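Local coordinates for MsStt7d protein (PDB 4IX3), which probably transfers phosphate from ATP to protein substrates, being the protein kinase domain of a state transition kinase homolog from an alga, at residues R150-S155 with L184-L189; Y71-H74 with T80-R83; T132-A137 with L174-K179. One frame throughout, in Å; residues are numbered along the deposited sequence.

How the contacts relate
All three contacts lie in one protein kinase fold and gather round helix 141-161 and the hairpin of strands 174-177 and 183-186. Contact 1 sets that helix against strand 183-186. Contact 2, its centre about 10 Å from that of contact 1, comes first in the chain and joins helix 59-76 to the loop before strand 84-90; the two are tied by backbone bonds of L186 with T80 and A82. Contact 3, its centre about 12 Å from that of contact 1, alternates with it along the chain and uses the other hairpin strand. Contacts 2 and 3 do not touch, their centres being about 19 Å apart. The hairpin thus connects inter-lobe packing, the C-terminal lobe and the magnesium-binding D188.

Contact 1 of 3, residues R150-S155 with L184-L189. With MG (magnesium ion), chain E.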
loop_
_atom_site.group_PDB
_atom_site.type_symbol
_atom_site.label_atom_id
_atom_site.label_comp_id
_atom_site.label_asym_id
_atom_site.label_seq_id
_atom_site.Cartn_x
_atom_site.Cartn_y
_atom_site.Cartn_z
ATOM N N ARG B 150 -6.565 -6.461 29.042
ATOM C CA ARG B 150 -6.443 -7.844 29.500
ATOM C C ARG B 150 -6.675 -8.767 28.295
ATOM O O ARG B 150 -5.935 -9.763 28.141
ATOM C CB ARG B 150 -7.495 -8.103 30.597
ATOM C CG ARG B 150 -7.382 -9.480 31.241
ATOM C CD ARG B 150 -8.482 -9.733 32.262
ATOM N NE ARG B 150 -8.353 -8.885 33.447
ATOM C CZ ARG B 150 -9.148 -7.864 33.738
ATOM N NH1 ARG B 150 -10.147 -7.555 32.908
ATOM N NH2 ARG B 150 -8.983 -7.207 34.893
ATOM N N GLU B 151 -7.681 -8.434 27.470
ATOM C CA GLU B 151 -7.957 -9.280 26.289
ATOM C C GLU B 151 -6.840 -9.212 25.247
ATOM O O GLU B 151 -6.381 -10.232 24.720
ATOM C CB GLU B 151 -9.296 -8.859 25.695
ATOM C CG GLU B 151 -10.430 -9.203 26.645
ATOM C CD GLU B 151 -11.748 -8.556 26.303
ATOM O OE1 GLU B 151 -12.724 -8.765 27.089
ATOM O OE2 GLU B 151 -11.865 -7.791 25.294
ATOM N N LEU B 152 -6.369 -8.011 24.960
ATOM C CA LEU B 152 -5.295 -7.843 23.974
ATOM C C LEU B 152 -3.990 -8.503 24.419
ATOM O O LEU B 152 -3.352 -9.238 23.641
ATOM C CB LEU B 152 -5.028 -6.344 23.780
ATOM C CG LEU B 152 -3.835 -6.030 22.840
ATOM C CD1 LEU B 152 -4.029 -6.647 21.446
ATOM C CD2 LEU B 152 -3.715 -4.504 22.741
ATOM N N LEU B 153 -3.552 -8.264 25.669
ATOM C CA LEU B 153 -2.319 -8.822 26.130
ATOM C C LEU B 153 -2.458 -10.363 26.207
ATOM O O LEU B 153 -1.482 -11.071 25.902
ATOM C CB LEU B 153 -1.878 -8.254 27.475
ATOM C CG LEU B 153 -1.521 -6.775 27.432
ATOM C CD1 LEU B 153 -1.407 -6.276 28.875
ATOM C CD2 LEU B 153 -0.233 -6.560 26.691
ATOM N N GLY B 154 -3.636 -10.888 26.618
ATOM C CA GLY B 154 -3.769 -12.358 26.671
ATOM C C GLY B 154 -3.669 -12.952 25.261
ATOM O O GLY B 154 -3.029 -13.967 25.068
ATOM N N SER B 155 -4.275 -12.299 24.277
ATOM C CA SER B 155 -4.192 -12.791 22.892
ATOM C C SER B 155 -2.788 -12.697 22.326
ATOM O O SER B 155 -2.298 -13.636 21.681
ATOM C CB SER B 155 -5.170 -12.068 22.007
ATOM O OG SER B 155 -6.490 -12.450 22.319
ATOM N N LEU B 184 -12.383 -8.469 22.520
ATOM C CA LEU B 184 -11.603 -7.939 21.386
ATOM C C LEU B 184 -10.938 -9.057 20.618
ATOM O O LEU B 184 -10.370 -9.977 21.211
ATOM C CB LEU B 184 -10.507 -7.003 21.899
ATOM C CG LEU B 184 -10.965 -5.684 22.558
ATOM C CD1 LEU B 184 -9.787 -4.732 22.674
ATOM C CD2 LEU B 184 -12.177 -5.069 21.882
ATOM N N LYS B 185 -11.002 -8.943 19.298
ATOM C CA LYS B 185 -10.216 -9.805 18.406
ATOM C C LYS B 185 -9.302 -8.942 17.517
ATOM O O LYS B 185 -9.710 -7.863 17.075
ATOM C CB LYS B 185 -11.122 -10.684 17.533
ATOM C CG LYS B 185 -11.964 -11.715 18.342
ATOM C CD LYS B 185 -12.814 -12.562 17.431
ATOM C CE LYS B 185 -13.603 -13.585 18.243
ATOM N NZ LYS B 185 -14.401 -14.462 17.323
ATOM N N LEU B 186 -8.118 -9.455 17.261
ATOM C CA LEU B 186 -7.187 -8.834 16.281
ATOM C C LEU B 186 -7.639 -9.166 14.864
ATOM O O LEU B 186 -8.117 -10.272 14.605
ATOM C CB LEU B 186 -5.776 -9.345 16.513
ATOM C CG LEU B 186 -5.125 -8.691 17.766
ATOM C CD1 LEU B 186 -4.035 -9.582 18.316
ATOM C CD2 LEU B 186 -4.532 -7.333 17.457
ATOM N N ILE B 187 -7.387 -8.257 13.940
ATOM C CA ILE B 187 -7.405 -8.602 12.536
ATOM C C ILE B 187 -6.015 -8.329 11.966
ATOM O O ILE B 187 -5.152 -7.715 12.619
ATOM C CB ILE B 187 -8.432 -7.813 11.731
ATOM C CG1 ILE B 187 -8.193 -6.302 11.828
ATOM C CG2 ILE B 187 -9.847 -8.169 12.203
ATOM C CD1 ILE B 187 -8.823 -5.524 10.669
ATOM N N ASP B 188 -5.819 -8.754 10.709
ATOM C CA ASP B 188 -4.732 -8.287 9.853
ATOM C C ASP B 188 -3.372 -8.869 10.262
ATOM O O ASP B 188 -2.520 -8.187 10.886
ATOM C CB ASP B 188 -4.682 -6.761 9.762
ATOM C CG ASP B 188 -3.502 -6.315 8.923
ATOM O OD1 ASP B 188 -3.059 -7.097 8.025
ATOM O OD2 ASP B 188 -2.956 -5.192 9.251
ATOM N N LEU B 189 -3.147 -10.127 9.881
ATOM C CA LEU B 189 -1.872 -10.769 10.037
ATOM C C LEU B 189 -1.011 -10.576 8.776
ATOM O O LEU B 189 -0.025 -11.288 8.559
ATOM C CB LEU B 189 -2.065 -12.269 10.316
ATOM C CG LEU B 189 -2.705 -12.580 11.664
ATOM C CD1 LEU B 189 -3.352 -13.952 11.679
ATOM C CD2 LEU B 189 -1.790 -12.354 12.860
HETATM MG MG MG E . -1.551 -3.903 8.450
HETATM O O HOH W 1 -7.653 -10.663 20.761
HETATM O O HOH W 2 -0.069 -5.327 8.704
HETATM O O HOH W 3 -2.046 -4.901 6.627
HETATM O O HOH W 4 -3.069 -2.636 8.095
HETATM O O HOH W 5 -0.242 -2.721 7.504
#
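E151 reaches from helix 141-161 to L184, at the start of a segment that runs down strand 183-186 into D188-L189-G190, the counterpart of the DFG motif of protein kinases. E151 OE2 accepts a hydrogen bond from L184 N at 2.9 Å, with an N-H...O angle of 158°. The amide comes from above the carboxylate plane, 50° out of it, and L184 CG lies 3.6 Å from E151 OE2, so the leucine side chain crosses the acid close to its charged end. With CG turned away from the carbonyl carbon (chi1 -67°) and the chain extended beyond, the carboxylate can span from helix to strand. The other oxygen, OE1, forms a salt bridge with K147 one helical turn back, which helps fix the group. Cutting the side chain back to an alanine removes both oxygens and is likely to leave L184 N without its acceptor and the K147 charge without this mate.

The next residue, L152, brings CD1 to within 4.1 Å of L186 CD2, the two leucines crossing nearly at right angles. L186 also packs on L156 and L159 of the helix and on L174 of the adjoining strand. Water 1 gives a second polar link: S155 OG donates to it at 2.6 Å, and it donates to L184 O at 2.8 Å. Beyond the strand the chain carries D188 to the metal. D188 OD1 is bonded to G190 N, while D188 OD2 coordinates the magnesium ion at 2.1 Å, where D168 OD2 and four waters are the other ligands.

Contact 2 of 3, residues Y71-H74 with T80-R83; sequences YHVH and TCAR
V73 and C81 have the nearest CA atoms of the two segments, V73 CA lying 7.9 Å from C81 CA, where the last turns of helix 59-76 face the loop that leads to strand 84-90. In kinase terms these are helix αC and the αC-β4 loop. The helix keeps regular torsions through H74, whereas the loop has a helix-like T80 followed by extended C81, A82 and R83. No hydrogen bond crosses between the two segments, so the join is made by side chains.

On the helix side V73 makes the close contacts. Its CG1 branch stands anti to the backbone N (chi1 170°), which aims it at the loop, and there it meets two heteroatoms of successive residues. T80 OG1 is 3.7 Å from V73 CG1 and C81 SG is 4.1 Å from it, so one methyl sits against a hydroxyl and a thiol sulfur. Neither pairing is polar in character. The hydroxyl looks back to the chain just after the helix, bonding to A77 O, and offers V73 an oxygen already engaged. The sulfur adds apolar bulk from its own side.

The neighbours explain why this patch is buried. V73 also packs on L159 of helix 141-161 and on L189, the middle residue of the DLG sequence, and T80 touches S155, R158 and L159. The αC-β4 loop therefore rests on a helix of the C-terminal lobe, as is usual in protein kinases, although helix αC belongs to the N-terminal lobe. Backbone bonds from T80 and A82 to L186 fasten the loop further, and at its far end R83 N donates to E114 OE2.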
loop_
_atom_site.group_PDB
_atom_site.type_symbol
_atom_site.label_atom_id
_atom_site.label_comp_id
_atom_site.label_asym_id
_atom_site.label_seq_id
_atom_site.Cartn_x
_atom_site.Cartn_y
_atom_site.Cartn_z
ATOM N N TYR B 71 -3.416 -19.888 8.778
ATOM C CA TYR B 71 -3.643 -21.309 9.068
ATOM C C TYR B 71 -2.973 -21.668 10.383
ATOM O O TYR B 71 -3.524 -22.434 11.181
ATOM C CB TYR B 71 -3.108 -22.198 7.935
ATOM C CG TYR B 71 -4.065 -22.319 6.771
ATOM C CD1 TYR B 71 -5.203 -23.117 6.871
ATOM C CD2 TYR B 71 -3.796 -21.729 5.543
ATOM C CE1 TYR B 71 -6.099 -23.306 5.811
ATOM C CE2 TYR B 71 -4.656 -21.936 4.460
ATOM C CZ TYR B 71 -5.815 -22.675 4.597
ATOM O OH TYR B 71 -6.668 -22.836 3.528
ATOM N N HIS B 72 -1.762 -21.168 10.622
ATOM C CA HIS B 72 -1.071 -21.446 11.891
ATOM C C HIS B 72 -1.878 -20.960 13.085
ATOM O O HIS B 72 -1.969 -21.672 14.103
ATOM C CB HIS B 72 0.323 -20.810 11.878
ATOM C CG HIS B 72 1.184 -21.196 13.038
ATOM N ND1 HIS B 72 1.766 -22.415 13.146
ATOM C CD2 HIS B 72 1.564 -20.456 14.151
ATOM C CE1 HIS B 72 2.475 -22.447 14.290
ATOM N NE2 HIS B 72 2.372 -21.235 14.889
ATOM N N VAL B 73 -2.368 -19.731 12.997
ATOM C CA VAL B 73 -3.162 -19.137 14.095
ATOM C C VAL B 73 -4.488 -19.861 14.300
ATOM O O VAL B 73 -4.927 -20.066 15.443
ATOM C CB VAL B 73 -3.387 -17.632 13.858
ATOM C CG1 VAL B 73 -4.404 -17.041 14.840
ATOM C CG2 VAL B 73 -2.048 -16.924 14.010
ATOM N N HIS B 74 -5.112 -20.294 13.213
ATOM C CA HIS B 74 -6.349 -21.034 13.324
ATOM C C HIS B 74 -6.103 -22.365 14.058
ATOM O O HIS B 74 -6.920 -22.786 14.889
ATOM C CB HIS B 74 -6.896 -21.327 11.936
ATOM C CG HIS B 74 -8.170 -22.115 11.984
ATOM N ND1 HIS B 74 -9.380 -21.533 12.059
ATOM C CD2 HIS B 74 -8.378 -23.491 12.014
ATOM C CE1 HIS B 74 -10.329 -22.487 12.067
ATOM N NE2 HIS B 74 -9.715 -23.684 12.033
ATOM N N THR B 80 -8.026 -15.539 19.132
ATOM C CA THR B 80 -7.188 -14.328 19.231
ATOM C C THR B 80 -7.503 -13.342 18.108
ATOM O O THR B 80 -7.424 -12.123 18.336
ATOM C CB THR B 80 -5.694 -14.643 19.244
ATOM O OG1 THR B 80 -5.314 -15.326 18.047
ATOM C CG2 THR B 80 -5.308 -15.456 20.488
ATOM N N CYS B 81 -7.767 -13.885 16.914
ATOM C CA CYS B 81 -7.937 -13.073 15.710
ATOM C C CYS B 81 -9.258 -13.375 15.026
ATOM O O CYS B 81 -9.897 -14.407 15.353
ATOM C CB CYS B 81 -6.787 -13.395 14.771
ATOM S SG CYS B 81 -5.136 -13.045 15.383
ATOM N N ALA B 82 -9.692 -12.563 14.065
ATOM C CA ALA B 82 -10.870 -12.886 13.283
ATOM C C ALA B 82 -10.792 -14.321 12.736
ATOM O O ALA B 82 -9.734 -14.785 12.240
ATOM C CB ALA B 82 -11.017 -11.941 12.113
ATOM N N ARG B 83 -11.933 -15.030 12.828
ATOM C CA ARG B 83 -11.943 -16.445 12.454
ATOM C C ARG B 83 -11.643 -16.620 10.957
ATOM O O ARG B 83 -12.288 -16.006 10.113
ATOM C CB ARG B 83 -13.324 -17.018 12.772
ATOM C CG ARG B 83 -13.512 -18.475 12.314
ATOM C CD ARG B 83 -14.779 -19.116 12.921
ATOM N NE ARG B 83 -15.998 -18.320 12.712
ATOM C CZ ARG B 83 -16.862 -18.485 11.706
ATOM N NH1 ARG B 83 -16.652 -19.440 10.798
ATOM N NH2 ARG B 83 -17.967 -17.728 11.675
#

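Contact 3 of 3, residues T132-A137 with L174-K179; sequences TAMACA and LIAAEK
Plain apolar packing, with one bridging water, joins A133 and M134 at the end of helix 127-133 to A176 in strand 174-177, in the C-terminal lobe of the kinase fold. A176 is the strand residue whose side chain makes the close contacts. A176 CB points at the helix end and lies 3.7 Å from A133 O. A133 CB is 4.1 Å from A176 CB, and M134 CG is 4.2 Å from A176 CB. M134 takes part through its backbone N and the base of its side chain: its CB bond points away from the strand, and with CG anti to the carbonyl carbon (chi1 -71°) the rest of the side chain leads off to A148 of helix 141-161.

A positive phi of 52° at A135, with two bonds back into the last turn, makes the helix end a Schellman motif; within the segment A135 N bonds to T132 O at 3.1 Å. One residue earlier, M134 O accepts a hydrogen bond from K147 NZ of helix 141-161, the same lysine that pairs with E151. On the strand, A176 N is held by N117 OD1, while the side chain of A176 rests on L184 of the partner strand.

Water 6 donates to both A133 O (2.7 Å) and A176 O (2.9 Å). With small side chains between them, the two backbones come close enough for one water to serve both carbonyls, so polar linkage and methyl packing share the same narrow interface.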
loop_
_atom_site.group_PDB
_atom_site.type_symbol
_atom_site.label_atom_id
_atom_site.label_comp_id
_atom_site.label_asym_id
_atom_site.label_seq_id
_atom_site.Cartn_x
_atom_site.Cartn_y
_atom_site.Cartn_z
ATOM N N THR B 132 -20.026 -0.012 25.396
ATOM C CA THR B 132 -21.211 -0.781 25.022
ATOM C C THR B 132 -20.831 -1.921 24.075
ATOM O O THR B 132 -21.254 -3.087 24.266
ATOM C CB THR B 132 -22.208 0.157 24.347
ATOM O OG1 THR B 132 -22.690 1.071 25.353
ATOM C CG2 THR B 132 -23.353 -0.650 23.802
ATOM N N ALA B 133 -20.014 -1.610 23.070
ATOM C CA ALA B 133 -19.608 -2.648 22.078
ATOM C C ALA B 133 -18.760 -3.747 22.753
ATOM O O ALA B 133 -18.851 -4.923 22.385
ATOM C CB ALA B 133 -18.848 -2.016 20.927
ATOM N N MET B 134 -17.957 -3.377 23.767
ATOM C CA MET B 134 -17.142 -4.336 24.496
ATOM C C MET B 134 -17.922 -5.061 25.635
ATOM O O MET B 134 -17.342 -5.916 26.305
ATOM C CB MET B 134 -16.023 -3.579 25.184
ATOM C CG MET B 134 -14.935 -3.030 24.242
ATOM S SD MET B 134 -13.724 -1.971 25.052
ATOM C CE MET B 134 -13.180 -3.042 26.404
ATOM N N ALA B 135 -19.195 -4.730 25.834
ATOM C CA ALA B 135 -19.969 -5.251 26.979
ATOM C C ALA B 135 -19.199 -5.001 28.289
ATOM O O ALA B 135 -19.056 -5.888 29.160
ATOM C CB ALA B 135 -20.337 -6.720 26.775
ATOM N N CYS B 136 -18.654 -3.786 28.381
ATOM C CA CYS B 136 -17.830 -3.428 29.542
ATOM C C CYS B 136 -18.653 -2.695 30.557
ATOM O O CYS B 136 -19.038 -1.553 30.304
ATOM C CB CYS B 136 -16.674 -2.550 29.039
ATOM S SG CYS B 136 -15.381 -2.237 30.276
ATOM N N ALA B 137 -18.888 -3.319 31.718
ATOM C CA ALA B 137 -19.804 -2.742 32.691
ATOM C C ALA B 137 -19.300 -1.406 33.227
ATOM O O ALA B 137 -20.105 -0.519 33.558
ATOM C CB ALA B 137 -19.980 -3.712 33.850
ATOM N N LEU B 174 -8.318 -3.860 15.846
ATOM C CA LEU B 174 -9.084 -4.576 16.872
ATOM C C LEU B 174 -10.559 -4.386 16.576
ATOM O O LEU B 174 -10.997 -3.301 16.194
ATOM C CB LEU B 174 -8.709 -4.020 18.267
ATOM C CG LEU B 174 -7.296 -4.417 18.728
ATOM C CD1 LEU B 174 -6.794 -3.485 19.850
ATOM C CD2 LEU B 174 -7.274 -5.880 19.186
ATOM N N ILE B 175 -11.346 -5.449 16.845
ATOM C CA ILE B 175 -12.790 -5.425 16.729
ATOM C C ILE B 175 -13.352 -5.931 18.062
ATOM O O ILE B 175 -12.897 -6.984 18.547
ATOM C CB ILE B 175 -13.317 -6.326 15.571
ATOM C CG1 ILE B 175 -12.729 -5.883 14.236
ATOM C CG2 ILE B 175 -14.827 -6.332 15.558
ATOM C CD1 ILE B 175 -13.114 -6.805 13.106
ATOM N N ALA B 176 -14.384 -5.255 18.563
ATOM C CA ALA B 176 -15.102 -5.783 19.735
ATOM C C ALA B 176 -16.170 -6.741 19.158
ATOM O O ALA B 176 -17.083 -6.296 18.485
ATOM C CB ALA B 176 -15.737 -4.627 20.494
ATOM N N ALA B 177 -15.948 -8.048 19.315
ATOM C CA ALA B 177 -16.723 -9.068 18.591
ATOM C C ALA B 177 -18.079 -9.300 19.283
ATOM O O ALA B 177 -18.152 -10.038 20.269
ATOM C CB ALA B 177 -15.900 -10.348 18.560
ATOM N N GLU B 178 -19.121 -8.647 18.783
ATOM C CA GLU B 178 -20.476 -8.711 19.347
ATOM C C GLU B 178 -20.945 -10.146 19.572
ATOM O O GLU B 178 -21.559 -10.455 20.612
ATOM C CB GLU B 178 -21.418 -8.030 18.339
ATOM C CG GLU B 178 -21.149 -8.581 16.920
ATOM C CD GLU B 178 -21.632 -7.821 15.668
ATOM O OE1 GLU B 178 -21.625 -8.482 14.594
ATOM O OE2 GLU B 178 -21.935 -6.599 15.673
ATOM N N LYS B 179 -20.613 -11.042 18.642
ATOM C CA LYS B 179 -21.089 -12.447 18.744
ATOM C C LYS B 179 -20.229 -13.361 19.632
ATOM O O LYS B 179 -20.548 -14.544 19.849
ATOM C CB LYS B 179 -21.190 -13.059 17.350
ATOM C CG LYS B 179 -22.261 -12.415 16.484
ATOM C CD LYS B 179 -22.330 -13.207 15.203
ATOM C CE LYS B 179 -23.080 -12.442 14.122
ATOM N NZ LYS B 179 -22.457 -12.653 12.782
HETATM O O HOH W 6 -19.553 -5.588 19.819
#